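Local coordinates for p800 reaction center core protein (Heliobacterium modesticaldum, PDB 5V8K), which forms the symmetric core of a homodimeric photosynthetic reaction center, holding bacteriochlorophyll g pigments and probably carrying electrons to a [4Fe-4S] cluster, at residues A[62-67]-A[234-238]; A[160-165]-A[225-230]; A[255-261]-A[492-496]. One frame throughout, in Å; residues are numbered along the deposited sequence.

The short helix 234-240 and the loop before it tie the three contacts together. Contact 2 is nested inside the loop of chain closed by contact 1, their centres about 14 Å apart, and Q67 and R236 of contact 1 each make a probable hydrogen bond into 225-230, R236 NE reaching Q226 OE1 at 2.7 Å. Contact 3 comes later in the sequence, its centre about 14 Å from that of contact 1 and about 19 Å from that of contact 2; M235 packs on L259 and V260, and Q226 on V260 and L494. Contacts 1 and 2 border bacteriochlorophylls, whereas contact 3 reaches the calcium site, with the side chain of N255 about 4 Å from the ion.

Contact 1: residues A[62-67]-A[234-238]; sequences YARLYQ and FMREY. With GBF (Bacteriochlorophyll g), chain J.
Helices 62-67 and 234-238 cross almost at a right angle (97°), their axes approaching to 9.0 Å and their backbones coming nearest at A63 and Y238. No direct hydrogen bond spans the crossing; aromatic faces carry it. The small side chain of A63 lets the Y238 ring lie against the helix, with A63 CA 4.0 Å from the ring centroid in a CH-pi contact. A second CH-pi contact runs the other way: Y238 CA sits over one face of the Y66 ring, 4.1 Å from its centroid. The two tyrosine rings themselves meet obliquely. Y66 has its ring carbon CG anti to the backbone N (chi1 172°), which carries the ring across to the helix 234-238, where its OH reaches a water 2.8 Å away; the same water donates to E237 OE2. Q67 lays its amide over one face of the F234 ring, the planes only 23° apart, with NE2 3.2 Å from CD2 of F234. That amide is also tied down by a hydrogen bond from NE2 to the backbone O of Q229. In this mostly helical antenna and reaction-center protein, the crossing sets a short helix after helix 200-224, a predicted membrane span, against the end of helix 58-67, beside the pigments. From the far side of the latter, R64 bends at chi2 and chi3 to bring NH1 within 2.7 Å of O1A of bacteriochlorophyll g (chain J), a hydrogen bond. NE and NH2 of R64 bond to further bacteriochlorophylls, so one guanidinium serves several pigments, while CD of the R64 chain rests 3.9 Å from F234 CZ. M235 points away from 62-67, only its CG touching A63 CB (4.0 Å), and also meets A263 of helix 258-291.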
loop_
_atom_site.group_PDB
_atom_site.type_symbol
_atom_site.label_atom_id
_atom_site.label_comp_id
_atom_site.label_asym_id
_atom_site.label_seq_id
_atom_site.Cartn_x
_atom_site.Cartn_y
_atom_site.Cartn_z
ATOM N N TYR A 62 4.896 -17.553 -30.144
ATOM C CA TYR A 62 5.461 -17.376 -31.477
ATOM C C TYR A 62 6.963 -17.607 -31.459
ATOM O O TYR A 62 7.516 -18.122 -32.442
ATOM C CB TYR A 62 5.129 -15.981 -32.031
ATOM C CG TYR A 62 3.845 -16.002 -32.851
ATOM C CD1 TYR A 62 2.602 -15.844 -32.252
ATOM C CD2 TYR A 62 3.884 -16.230 -34.244
ATOM C CE1 TYR A 62 1.438 -15.906 -32.998
ATOM C CE2 TYR A 62 2.733 -16.295 -35.002
ATOM C CZ TYR A 62 1.523 -16.121 -34.388
ATOM O OH TYR A 62 0.399 -16.186 -35.138
ATOM N N ALA A 63 7.638 -17.253 -30.352
ATOM C CA ALA A 63 9.041 -17.623 -30.216
ATOM C C ALA A 63 9.212 -19.135 -30.284
ATOM O O ALA A 63 10.207 -19.614 -30.836
ATOM C CB ALA A 63 9.639 -17.086 -28.900
ATOM N N ARG A 64 8.242 -19.901 -29.775
ATOM C CA ARG A 64 8.303 -21.350 -29.932
ATOM C C ARG A 64 8.172 -21.762 -31.393
ATOM O O ARG A 64 8.905 -22.647 -31.862
ATOM C CB ARG A 64 7.236 -22.023 -29.076
ATOM C CG ARG A 64 7.579 -21.974 -27.549
ATOM C CD ARG A 64 8.389 -23.221 -27.139
ATOM N NE ARG A 64 7.468 -24.280 -26.796
ATOM C CZ ARG A 64 7.508 -25.544 -27.201
ATOM N NH1 ARG A 64 6.582 -26.366 -26.741
ATOM N NH2 ARG A 64 8.412 -25.998 -28.061
ATOM N N LEU A 65 7.245 -21.139 -32.142
ATOM C CA LEU A 65 7.108 -21.488 -33.557
ATOM C C LEU A 65 8.438 -21.302 -34.256
ATOM O O LEU A 65 8.860 -22.141 -35.068
ATOM C CB LEU A 65 6.057 -20.624 -34.253
ATOM C CG LEU A 65 4.585 -20.756 -33.884
ATOM C CD1 LEU A 65 3.768 -19.893 -34.809
ATOM C CD2 LEU A 65 4.162 -22.168 -33.993
ATOM N N TYR A 66 9.085 -20.174 -33.968
ATOM C CA TYR A 66 10.398 -19.862 -34.502
ATOM C C TYR A 66 11.402 -20.966 -34.202
ATOM O O TYR A 66 12.116 -21.432 -35.094
ATOM C CB TYR A 66 10.849 -18.533 -33.914
ATOM C CG TYR A 66 12.262 -18.185 -34.238
ATOM C CD1 TYR A 66 12.618 -17.799 -35.518
ATOM C CD2 TYR A 66 13.249 -18.246 -33.259
ATOM C CE1 TYR A 66 13.936 -17.474 -35.824
ATOM C CE2 TYR A 66 14.555 -17.929 -33.551
ATOM C CZ TYR A 66 14.880 -17.543 -34.827
ATOM O OH TYR A 66 16.165 -17.237 -35.125
ATOM N N GLN A 67 11.479 -21.387 -32.941
ATOM C CA GLN A 67 12.422 -22.428 -32.554
ATOM C C GLN A 67 12.110 -23.750 -33.248
ATOM O O GLN A 67 13.012 -24.553 -33.487
ATOM C CB GLN A 67 12.396 -22.601 -31.033
ATOM C CG GLN A 67 13.420 -23.617 -30.486
ATOM C CD GLN A 67 13.185 -23.949 -29.018
ATOM O OE1 GLN A 67 12.054 -23.930 -28.527
ATOM N NE2 GLN A 67 14.263 -24.245 -28.311
ATOM N N PHE A 234 16.412 -19.128 -27.812
ATOM C CA PHE A 234 15.539 -18.921 -28.961
ATOM C C PHE A 234 14.637 -17.722 -28.733
ATOM O O PHE A 234 14.172 -17.118 -29.691
ATOM C CB PHE A 234 14.711 -20.180 -29.262
ATOM C CG PHE A 234 13.626 -20.477 -28.245
ATOM C CD1 PHE A 234 12.358 -19.925 -28.405
ATOM C CD2 PHE A 234 13.866 -21.315 -27.148
ATOM C CE1 PHE A 234 11.350 -20.169 -27.521
ATOM C CE2 PHE A 234 12.827 -21.598 -26.217
ATOM C CZ PHE A 234 11.570 -21.015 -26.395
ATOM N N MET A 235 14.419 -17.343 -27.481
ATOM C CA MET A 235 13.602 -16.169 -27.181
ATOM C C MET A 235 14.362 -14.873 -27.414
ATOM O O MET A 235 13.744 -13.868 -27.779
ATOM C CB MET A 235 13.095 -16.232 -25.742
ATOM C CG MET A 235 11.849 -17.075 -25.556
ATOM S SD MET A 235 11.403 -17.190 -23.799
ATOM C CE MET A 235 12.380 -18.590 -23.237
ATOM N N ARG A 236 15.688 -14.873 -27.249
ATOM C CA ARG A 236 16.487 -13.713 -27.660
ATOM C C ARG A 236 16.485 -13.576 -29.179
ATOM O O ARG A 236 16.277 -12.484 -29.716
ATOM C CB ARG A 236 17.941 -13.826 -27.171
ATOM C CG ARG A 236 18.187 -13.679 -25.674
ATOM C CD ARG A 236 19.715 -13.698 -25.363
ATOM N NE ARG A 236 20.305 -15.010 -25.633
ATOM C CZ ARG A 236 21.074 -15.308 -26.679
ATOM N NH1 ARG A 236 21.398 -14.378 -27.560
ATOM N NH2 ARG A 236 21.530 -16.547 -26.841
ATOM N N GLU A 237 16.747 -14.679 -29.881
ATOM C CA GLU A 237 16.877 -14.641 -31.337
ATOM C C GLU A 237 15.567 -14.272 -32.002
ATOM O O GLU A 237 15.541 -13.453 -32.917
ATOM C CB GLU A 237 17.349 -15.999 -31.842
ATOM C CG GLU A 237 18.721 -16.401 -31.338
ATOM C CD GLU A 237 19.809 -15.997 -32.261
ATOM O OE1 GLU A 237 20.539 -15.055 -31.875
ATOM O OE2 GLU A 237 19.925 -16.613 -33.355
ATOM N N TYR A 238 14.462 -14.875 -31.562
ATOM C CA TYR A 238 13.182 -14.542 -32.165
ATOM C C TYR A 238 12.922 -13.037 -32.127
ATOM O O TYR A 238 12.513 -12.435 -33.129
ATOM C CB TYR A 238 12.044 -15.318 -31.486
ATOM C CG TYR A 238 10.710 -14.754 -31.826
ATOM C CD1 TYR A 238 10.160 -14.948 -33.077
ATOM C CD2 TYR A 238 10.034 -13.964 -30.925
ATOM C CE1 TYR A 238 8.933 -14.379 -33.420
ATOM C CE2 TYR A 238 8.821 -13.397 -31.244
ATOM C CZ TYR A 238 8.264 -13.619 -32.485
ATOM O OH TYR A 238 7.059 -13.044 -32.824
HETATM MG MG GBF J . 0.850 -29.572 -29.221
HETATM C CHA GBF J . 3.077 -26.894 -28.805
HETATM C CHB GBF J . 2.482 -30.440 -31.989
HETATM C CHC GBF J . -1.128 -32.373 -29.182
HETATM C CHD GBF J . -0.380 -28.793 -25.934
HETATM N NA GBF J . 2.305 -28.749 -30.271
HETATM C C1A GBF J . 3.129 -27.713 -30.065
HETATM C C2A GBF J . 4.334 -27.584 -30.952
HETATM C C3A GBF J . 3.862 -28.447 -32.112
HETATM C C4A GBF J . 2.817 -29.271 -31.404
HETATM C CMA GBF J . 3.235 -27.657 -33.280
HETATM C CAA GBF J . 5.712 -28.024 -30.443
HETATM C CBA GBF J . 5.711 -29.420 -29.852
HETATM C CGA GBF J . 5.119 -29.473 -28.474
HETATM O O1A GBF J . 5.481 -28.717 -27.583
HETATM O O2A GBF J . 4.502 -30.716 -28.107
HETATM N NB GBF J . 0.768 -31.236 -30.394
HETATM C C1B GBF J . 1.460 -31.405 -31.536
HETATM C C2B GBF J . 1.152 -32.643 -32.073
HETATM C C3B GBF J . 0.138 -33.175 -31.295
HETATM C C4B GBF J . -0.130 -32.220 -30.277
HETATM C CMB GBF J . 1.790 -33.281 -33.282
HETATM C CAB GBF J . -0.426 -34.508 -31.615
HETATM C CBB GBF J . -1.457 -35.120 -31.100
HETATM N NC GBF J . -0.430 -30.396 -27.850
HETATM C C1C GBF J . -1.189 -31.473 -28.020
HETATM C C2C GBF J . -2.229 -31.965 -27.081
HETATM C C3C GBF J . -1.882 -30.848 -26.190
HETATM C C4C GBF J . -0.876 -29.992 -26.641
HETATM C CMC GBF J . -3.612 -31.851 -27.722
HETATM C CAC GBF J . -2.561 -30.607 -24.885
HETATM C CBC GBF J . -3.648 -31.511 -24.332
HETATM N ND GBF J . 1.165 -28.273 -27.711
HETATM C C1D GBF J . 0.702 -27.971 -26.503
HETATM C C2D GBF J . 1.294 -26.733 -25.653
HETATM C C3D GBF J . 2.179 -26.467 -26.699
HETATM C C4D GBF J . 2.131 -27.296 -27.851
HETATM C CMD GBF J . 1.045 -26.131 -24.309
HETATM C CAD GBF J . 3.225 -25.450 -26.964
HETATM O OBD GBF J . 3.727 -24.502 -26.289
HETATM C CBD GBF J . 3.749 -25.644 -28.367
HETATM C CGD GBF J . 3.532 -24.441 -29.222
HETATM O O1D GBF J . 2.488 -23.827 -29.363
HETATM O O2D GBF J . 4.636 -23.931 -29.948
HETATM C CED GBF J . 4.294 -22.711 -30.597
HETATM C C1 GBF J . 3.654 -30.760 -26.977
HETATM C C2 GBF J . 2.620 -31.858 -27.137
HETATM C C3 GBF J . 2.953 -33.144 -27.050
HETATM C C4 GBF J . 4.379 -33.482 -26.793
HETATM C C5 GBF J . 1.907 -34.225 -27.236
HETATM C C6 GBF J . 2.305 -35.196 -28.346
HETATM C C7 GBF J . 1.199 -36.211 -28.589
HETATM C C8 GBF J . 1.440 -37.523 -28.782
HETATM C C9 GBF J . 0.300 -38.492 -29.013
HETATM C C10 GBF J . 2.830 -38.081 -28.754
HETATM O O HOH W 1 18.168 -18.829 -33.921
#

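Contact 2: residues A[160-165]-A[225-230]; sequences ITPATM and WQHPQL. With GBF (Bacteriochlorophyll g), chain P.
This is an apolar contact between the start of helix 162-186 and the loop that follows helix 200-224. I160, P162 and M165 meet W225 and L230 where one predicted membrane helix begins and another has just ended. L230 lies at the centre of the contact: its CD1 presses on the backbone between T161 and P162, 3.5 Å from P162 N, and also touches I160 CG2 and the proline ring. I160 approaches W225 from the opposite direction, CD1 lying 3.9 Å from CH2 of the indole. M165 arrives from the helix with CG anti to its backbone N (chi1 -178°), then folds back at chi2 and chi3, which leaves CE 4.0 Å from W225 CZ2 and near the backbone O of L230. The loop holds its own shape. W225 NE1 donates to L230 O (2.7 Å), a bent bond at 131° with the donor above the carbonyl plane, and H227 ND1 accepts from Q229 N. The CB of H227 lies against one face of the indole, while the opposite face receives the methyl CED of bacteriochlorophyll g (chain P), 3.2 Å from W225 CD2. The pigment's CMA methyl group lies near both I160 CG1 and M165 CE, so I160, M165 and W225 join the segments and also border this pigment. On the helix side, T161 and T164 exchange backbone-to-side-chain bonds, T164 N to T161 OG1 and T161 N to T164 OG1, the reciprocal pattern of an N-terminal capping box at the edge of a bacteriochlorophyll pocket.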
loop_
_atom_site.group_PDB
_atom_site.type_symbol
_atom_site.label_atom_id
_atom_site.label_comp_id
_atom_site.label_asym_id
_atom_site.label_seq_id
_atom_site.Cartn_x
_atom_site.Cartn_y
_atom_site.Cartn_z
ATOM N N ILE A 160 27.924 -30.400 -26.779
ATOM C CA ILE A 160 26.497 -30.421 -27.063
ATOM C C ILE A 160 26.273 -30.044 -28.515
ATOM O O ILE A 160 26.732 -28.993 -28.984
ATOM C CB ILE A 160 25.746 -29.479 -26.119
ATOM C CG1 ILE A 160 25.813 -30.012 -24.686
ATOM C CG2 ILE A 160 24.305 -29.322 -26.559
ATOM C CD1 ILE A 160 25.526 -28.946 -23.635
ATOM N N THR A 161 25.584 -30.912 -29.258
ATOM C CA THR A 161 25.182 -30.704 -30.616
ATOM C C THR A 161 23.683 -30.944 -30.702
ATOM O O THR A 161 23.084 -31.454 -29.742
ATOM C CB THR A 161 25.913 -31.665 -31.569
ATOM O OG1 THR A 161 25.459 -32.995 -31.309
ATOM C CG2 THR A 161 27.400 -31.616 -31.327
ATOM N N PRO A 162 23.035 -30.578 -31.805
ATOM C CA PRO A 162 21.634 -31.000 -31.976
ATOM C C PRO A 162 21.461 -32.503 -31.879
ATOM O O PRO A 162 20.478 -32.971 -31.290
ATOM C CB PRO A 162 21.271 -30.454 -33.362
ATOM C CG PRO A 162 22.132 -29.277 -33.527
ATOM C CD PRO A 162 23.447 -29.651 -32.874
ATOM N N ALA A 163 22.409 -33.274 -32.415
ATOM C CA ALA A 163 22.293 -34.728 -32.404
ATOM C C ALA A 163 22.351 -35.315 -30.996
ATOM O O ALA A 163 21.651 -36.292 -30.714
ATOM C CB ALA A 163 23.389 -35.339 -33.258
ATOM N N THR A 164 23.210 -34.781 -30.111
ATOM C CA THR A 164 23.271 -35.323 -28.752
ATOM C C THR A 164 22.084 -34.874 -27.928
ATOM O O THR A 164 21.683 -35.574 -26.993
ATOM C CB THR A 164 24.561 -34.920 -28.016
ATOM O OG1 THR A 164 24.636 -33.486 -27.892
ATOM C CG2 THR A 164 25.771 -35.438 -28.745
ATOM N N MET A 165 21.520 -33.712 -28.249
ATOM C CA MET A 165 20.318 -33.280 -27.553
ATOM C C MET A 165 19.137 -34.157 -27.943
ATOM O O MET A 165 18.269 -34.443 -27.113
ATOM C CB MET A 165 20.032 -31.814 -27.858
ATOM C CG MET A 165 18.847 -31.272 -27.160
ATOM S SD MET A 165 19.018 -31.337 -25.363
ATOM C CE MET A 165 20.111 -29.917 -25.117
ATOM N N TRP A 225 21.252 -21.652 -19.459
ATOM C CA TRP A 225 21.287 -22.421 -20.712
ATOM C C TRP A 225 20.635 -21.550 -21.779
ATOM O O TRP A 225 19.425 -21.604 -22.013
ATOM C CB TRP A 225 20.604 -23.777 -20.541
ATOM C CG TRP A 225 20.541 -24.645 -21.785
ATOM C CD1 TRP A 225 19.439 -25.283 -22.276
ATOM C CD2 TRP A 225 21.623 -24.976 -22.673
ATOM N NE1 TRP A 225 19.768 -26.004 -23.399
ATOM C CE2 TRP A 225 21.101 -25.835 -23.661
ATOM C CE3 TRP A 225 22.979 -24.656 -22.706
ATOM C CZ2 TRP A 225 21.878 -26.344 -24.699
ATOM C CZ3 TRP A 225 23.760 -25.175 -23.720
ATOM C CH2 TRP A 225 23.203 -25.998 -24.721
ATOM N N GLN A 226 21.458 -20.715 -22.412
ATOM C CA GLN A 226 20.986 -19.697 -23.345
ATOM C C GLN A 226 21.353 -19.997 -24.795
ATOM O O GLN A 226 21.312 -19.109 -25.648
ATOM C CB GLN A 226 21.519 -18.332 -22.906
ATOM C CG GLN A 226 20.500 -17.569 -22.040
ATOM C CD GLN A 226 19.205 -17.301 -22.763
ATOM O OE1 GLN A 226 19.199 -16.778 -23.874
ATOM N NE2 GLN A 226 18.091 -17.677 -22.140
ATOM N N HIS A 227 21.664 -21.241 -25.092
ATOM C CA HIS A 227 21.953 -21.642 -26.456
ATOM C C HIS A 227 20.812 -21.226 -27.397
ATOM O O HIS A 227 19.634 -21.372 -27.051
ATOM C CB HIS A 227 22.181 -23.151 -26.497
ATOM C CG HIS A 227 22.646 -23.655 -27.820
ATOM N ND1 HIS A 227 21.831 -23.681 -28.926
ATOM C CD2 HIS A 227 23.827 -24.193 -28.203
ATOM C CE1 HIS A 227 22.499 -24.181 -29.944
ATOM N NE2 HIS A 227 23.711 -24.499 -29.534
ATOM N N PRO A 228 21.125 -20.686 -28.580
ATOM C CA PRO A 228 20.079 -20.033 -29.396
ATOM C C PRO A 228 19.071 -20.987 -30.037
ATOM O O PRO A 228 17.984 -20.528 -30.391
ATOM C CB PRO A 228 20.873 -19.273 -30.469
ATOM C CG PRO A 228 22.253 -19.841 -30.457
ATOM C CD PRO A 228 22.478 -20.352 -29.032
ATOM N N GLN A 229 19.368 -22.278 -30.182
ATOM C CA GLN A 229 18.400 -23.221 -30.711
ATOM C C GLN A 229 18.087 -24.371 -29.782
ATOM O O GLN A 229 16.937 -24.823 -29.759
ATOM C CB GLN A 229 18.889 -23.811 -32.049
ATOM C CG GLN A 229 19.035 -22.793 -33.163
ATOM C CD GLN A 229 20.452 -22.245 -33.300
ATOM O OE1 GLN A 229 21.443 -22.932 -33.029
ATOM N NE2 GLN A 229 20.547 -20.995 -33.734
ATOM N N LEU A 230 19.070 -24.841 -29.012
ATOM C CA LEU A 230 18.934 -25.982 -28.125
ATOM C C LEU A 230 18.678 -25.572 -26.682
ATOM O O LEU A 230 18.586 -26.441 -25.804
ATOM C CB LEU A 230 20.201 -26.855 -28.204
ATOM C CG LEU A 230 20.632 -27.305 -29.614
ATOM C CD1 LEU A 230 21.901 -28.118 -29.552
ATOM C CD2 LEU A 230 19.518 -28.131 -30.268
HETATM MG MG GBF P . 21.468 -35.804 -20.767
HETATM C CHA GBF P . 22.210 -32.447 -20.126
HETATM C CHB GBF P . 23.095 -35.625 -23.602
HETATM C CHC GBF P . 21.238 -39.272 -20.742
HETATM C CHD GBF P . 19.892 -35.838 -17.552
HETATM N NA GBF P . 22.428 -34.354 -21.680
HETATM C C1A GBF P . 22.644 -33.053 -21.434
HETATM C C2A GBF P . 23.912 -32.580 -22.062
HETATM C C3A GBF P . 23.724 -33.299 -23.400
HETATM C C4A GBF P . 23.021 -34.503 -22.870
HETATM C CMA GBF P . 22.864 -32.644 -24.487
HETATM C CAA GBF P . 25.099 -33.141 -21.286
HETATM C CBA GBF P . 26.405 -32.413 -21.535
HETATM C CGA GBF P . 27.430 -33.053 -20.622
HETATM O O1A GBF P . 27.189 -34.135 -20.106
HETATM O O2A GBF P . 28.767 -32.486 -20.494
HETATM N NB GBF P . 22.124 -37.252 -22.022
HETATM C C1B GBF P . 22.721 -37.013 -23.191
HETATM C C2B GBF P . 22.943 -38.237 -23.821
HETATM C C3B GBF P . 22.416 -39.228 -22.985
HETATM C C4B GBF P . 21.899 -38.565 -21.877
HETATM C CMB GBF P . 23.606 -38.397 -25.174
HETATM C CAB GBF P . 22.391 -40.705 -23.175
HETATM C CBB GBF P . 23.011 -41.402 -24.098
HETATM N NC GBF P . 20.735 -37.193 -19.446
HETATM C C1C GBF P . 20.705 -38.523 -19.591
HETATM C C2C GBF P . 20.099 -39.492 -18.645
HETATM C C3C GBF P . 19.780 -38.351 -17.774
HETATM C C4C GBF P . 20.123 -37.094 -18.255
HETATM C CMC GBF P . 18.876 -40.139 -19.281
HETATM C CAC GBF P . 19.091 -38.496 -16.460
HETATM C CBC GBF P . 18.688 -39.837 -15.891
HETATM N ND GBF P . 21.089 -34.586 -19.216
HETATM C C1D GBF P . 20.485 -34.592 -18.051
HETATM C C2D GBF P . 20.436 -33.283 -17.108
HETATM C C3D GBF P . 21.140 -32.578 -18.081
HETATM C C4D GBF P . 21.512 -33.276 -19.265
HETATM C CMD GBF P . 19.855 -32.975 -15.776
HETATM C CAD GBF P . 21.793 -31.251 -18.152
HETATM O OBD GBF P . 21.612 -30.148 -17.548
HETATM C CBD GBF P . 22.507 -31.155 -19.456
HETATM C CGD GBF P . 22.002 -30.043 -20.330
HETATM O O1D GBF P . 20.956 -30.117 -20.935
HETATM O O2D GBF P . 22.744 -28.835 -20.542
HETATM C CED GBF P . 22.065 -27.761 -21.192
#

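Contact 3: residues A[255-261]-A[492-496]; sequences NPGLLVK and HQLSP
Beside the calcium site, the N-terminal end of helix 258-291 is fastened to the loop 492-496 by one lysine and one backbone carbonyl. K261 NZ donates to S495 OG at 2.7 Å and to L494 O at 3.1 Å, the latter from well above the carbonyl plane. It also bonds to N255 OD1 (3.0 Å) within its own segment and forms a salt bridge with D460, a calcium ligand, so the ammonium is gripped from several directions and its positive charge is probably offset at least in part by D460. A bend at chi3 (-72°) turns the end of the lysine toward these oxygens. G257 is at the N-cap position and is the third residue of the type I turn from N255 to L258. Its N makes a weak hydrogen bond to L494 O (3.1 Å), giving that carbonyl two donors. The backbones are in direct contact here, the CA atoms of G257 and L494 lying 3.7 Å apart, and L494 CB lies 3.9 Å from G257 CA. Within the first turn of the helix, V260 and L494 cross at about a right angle, V260 CG1 meeting both methyls of the leucine at 3.9 Å. S495 OG and N255 ND2 extend the polar network to I459 O and V600 O, respectively.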
loop_
_atom_site.group_PDB
_atom_site.type_symbol
_atom_site.label_atom_id
_atom_site.label_comp_id
_atom_site.label_asym_id
_atom_site.label_seq_id
_atom_site.Cartn_x
_atom_site.Cartn_y
_atom_site.Cartn_z
ATOM N N ASN A 255 17.146 -4.382 -24.748
ATOM C CA ASN A 255 16.794 -5.333 -23.691
ATOM C C ASN A 255 16.752 -6.729 -24.287
ATOM O O ASN A 255 15.671 -7.303 -24.486
ATOM C CB ASN A 255 15.467 -4.964 -23.044
ATOM C CG ASN A 255 15.160 -5.794 -21.842
ATOM O OD1 ASN A 255 15.889 -6.712 -21.471
ATOM N ND2 ASN A 255 14.036 -5.507 -21.246
ATOM N N PRO A 256 17.930 -7.329 -24.543
ATOM C CA PRO A 256 17.975 -8.578 -25.322
ATOM C C PRO A 256 17.214 -9.722 -24.691
ATOM O O PRO A 256 16.565 -10.499 -25.410
ATOM C CB PRO A 256 19.478 -8.896 -25.400
ATOM C CG PRO A 256 20.173 -7.689 -24.949
ATOM C CD PRO A 256 19.265 -6.954 -24.051
ATOM N N GLY A 257 17.271 -9.846 -23.355
ATOM C CA GLY A 257 16.571 -10.905 -22.655
ATOM C C GLY A 257 15.095 -10.679 -22.428
ATOM O O GLY A 257 14.490 -11.435 -21.662
ATOM N N LEU A 258 14.495 -9.676 -23.085
ATOM C CA LEU A 258 13.105 -9.294 -22.838
ATOM C C LEU A 258 12.195 -10.495 -22.638
ATOM O O LEU A 258 11.574 -10.648 -21.583
ATOM C CB LEU A 258 12.575 -8.433 -23.987
ATOM C CG LEU A 258 11.139 -7.908 -23.852
ATOM C CD1 LEU A 258 11.018 -6.795 -22.826
ATOM C CD2 LEU A 258 10.648 -7.449 -25.218
ATOM N N LEU A 259 12.079 -11.350 -23.666
ATOM C CA LEU A 259 11.096 -12.426 -23.610
ATOM C C LEU A 259 11.538 -13.527 -22.662
ATOM O O LEU A 259 10.696 -14.143 -22.007
ATOM C CB LEU A 259 10.843 -13.017 -24.993
ATOM C CG LEU A 259 10.362 -12.047 -26.070
ATOM C CD1 LEU A 259 10.116 -12.795 -27.356
ATOM C CD2 LEU A 259 9.073 -11.344 -25.596
ATOM N N VAL A 260 12.848 -13.779 -22.584
ATOM C CA VAL A 260 13.341 -14.768 -21.637
ATOM C C VAL A 260 12.918 -14.378 -20.217
ATOM O O VAL A 260 12.457 -15.207 -19.429
ATOM C CB VAL A 260 14.865 -14.912 -21.734
ATOM C CG1 VAL A 260 15.335 -16.039 -20.813
ATOM C CG2 VAL A 260 15.320 -15.166 -23.140
ATOM N N LYS A 261 13.102 -13.115 -19.864
ATOM C CA LYS A 261 12.763 -12.693 -18.511
ATOM C C LYS A 261 11.260 -12.693 -18.257
ATOM O O LYS A 261 10.852 -12.882 -17.108
ATOM C CB LYS A 261 13.390 -11.336 -18.222
ATOM C CG LYS A 261 14.865 -11.463 -18.113
ATOM C CD LYS A 261 15.563 -10.158 -17.869
ATOM C CE LYS A 261 15.554 -9.307 -19.065
ATOM N NZ LYS A 261 16.202 -8.005 -18.826
ATOM N N HIS A 492 24.311 -11.694 -17.830
ATOM C CA HIS A 492 24.577 -10.547 -18.695
ATOM C C HIS A 492 24.066 -10.769 -20.115
ATOM O O HIS A 492 23.872 -9.789 -20.843
ATOM C CB HIS A 492 26.061 -10.206 -18.690
ATOM C CG HIS A 492 26.876 -11.002 -19.652
ATOM N ND1 HIS A 492 27.484 -12.190 -19.302
ATOM C CD2 HIS A 492 27.204 -10.777 -20.948
ATOM C CE1 HIS A 492 28.129 -12.676 -20.350
ATOM N NE2 HIS A 492 27.980 -11.833 -21.357
ATOM N N GLN A 493 23.843 -12.032 -20.511
ATOM C CA GLN A 493 23.155 -12.356 -21.770
ATOM C C GLN A 493 21.739 -11.780 -21.835
ATOM O O GLN A 493 21.239 -11.473 -22.923
ATOM C CB GLN A 493 23.048 -13.868 -21.949
ATOM C CG GLN A 493 24.326 -14.551 -22.267
ATOM C CD GLN A 493 24.778 -14.234 -23.677
ATOM O OE1 GLN A 493 24.147 -14.651 -24.656
ATOM N NE2 GLN A 493 25.851 -13.458 -23.794
ATOM N N LEU A 494 21.068 -11.668 -20.695
ATOM C CA LEU A 494 19.680 -11.217 -20.639
ATOM C C LEU A 494 19.511 -9.775 -20.179
ATOM O O LEU A 494 18.540 -9.119 -20.583
ATOM C CB LEU A 494 18.877 -12.125 -19.700
ATOM C CG LEU A 494 19.059 -13.633 -19.797
ATOM C CD1 LEU A 494 18.096 -14.236 -18.795
ATOM C CD2 LEU A 494 18.729 -14.114 -21.180
ATOM N N SER A 495 20.420 -9.273 -19.327
ATOM C CA SER A 495 20.276 -7.975 -18.698
ATOM C C SER A 495 21.646 -7.313 -18.550
ATOM O O SER A 495 22.584 -7.963 -18.068
ATOM C CB SER A 495 19.623 -8.092 -17.312
ATOM O OG SER A 495 18.389 -8.772 -17.366
ATOM N N PRO A 496 21.800 -6.059 -18.949
ATOM C CA PRO A 496 22.945 -5.280 -18.474
ATOM C C PRO A 496 22.821 -5.000 -16.986
ATOM O O PRO A 496 21.724 -4.797 -16.454
ATOM C CB PRO A 496 22.849 -3.973 -19.266
ATOM C CG PRO A 496 21.589 -4.009 -19.967
ATOM C CD PRO A 496 20.786 -5.192 -19.546
#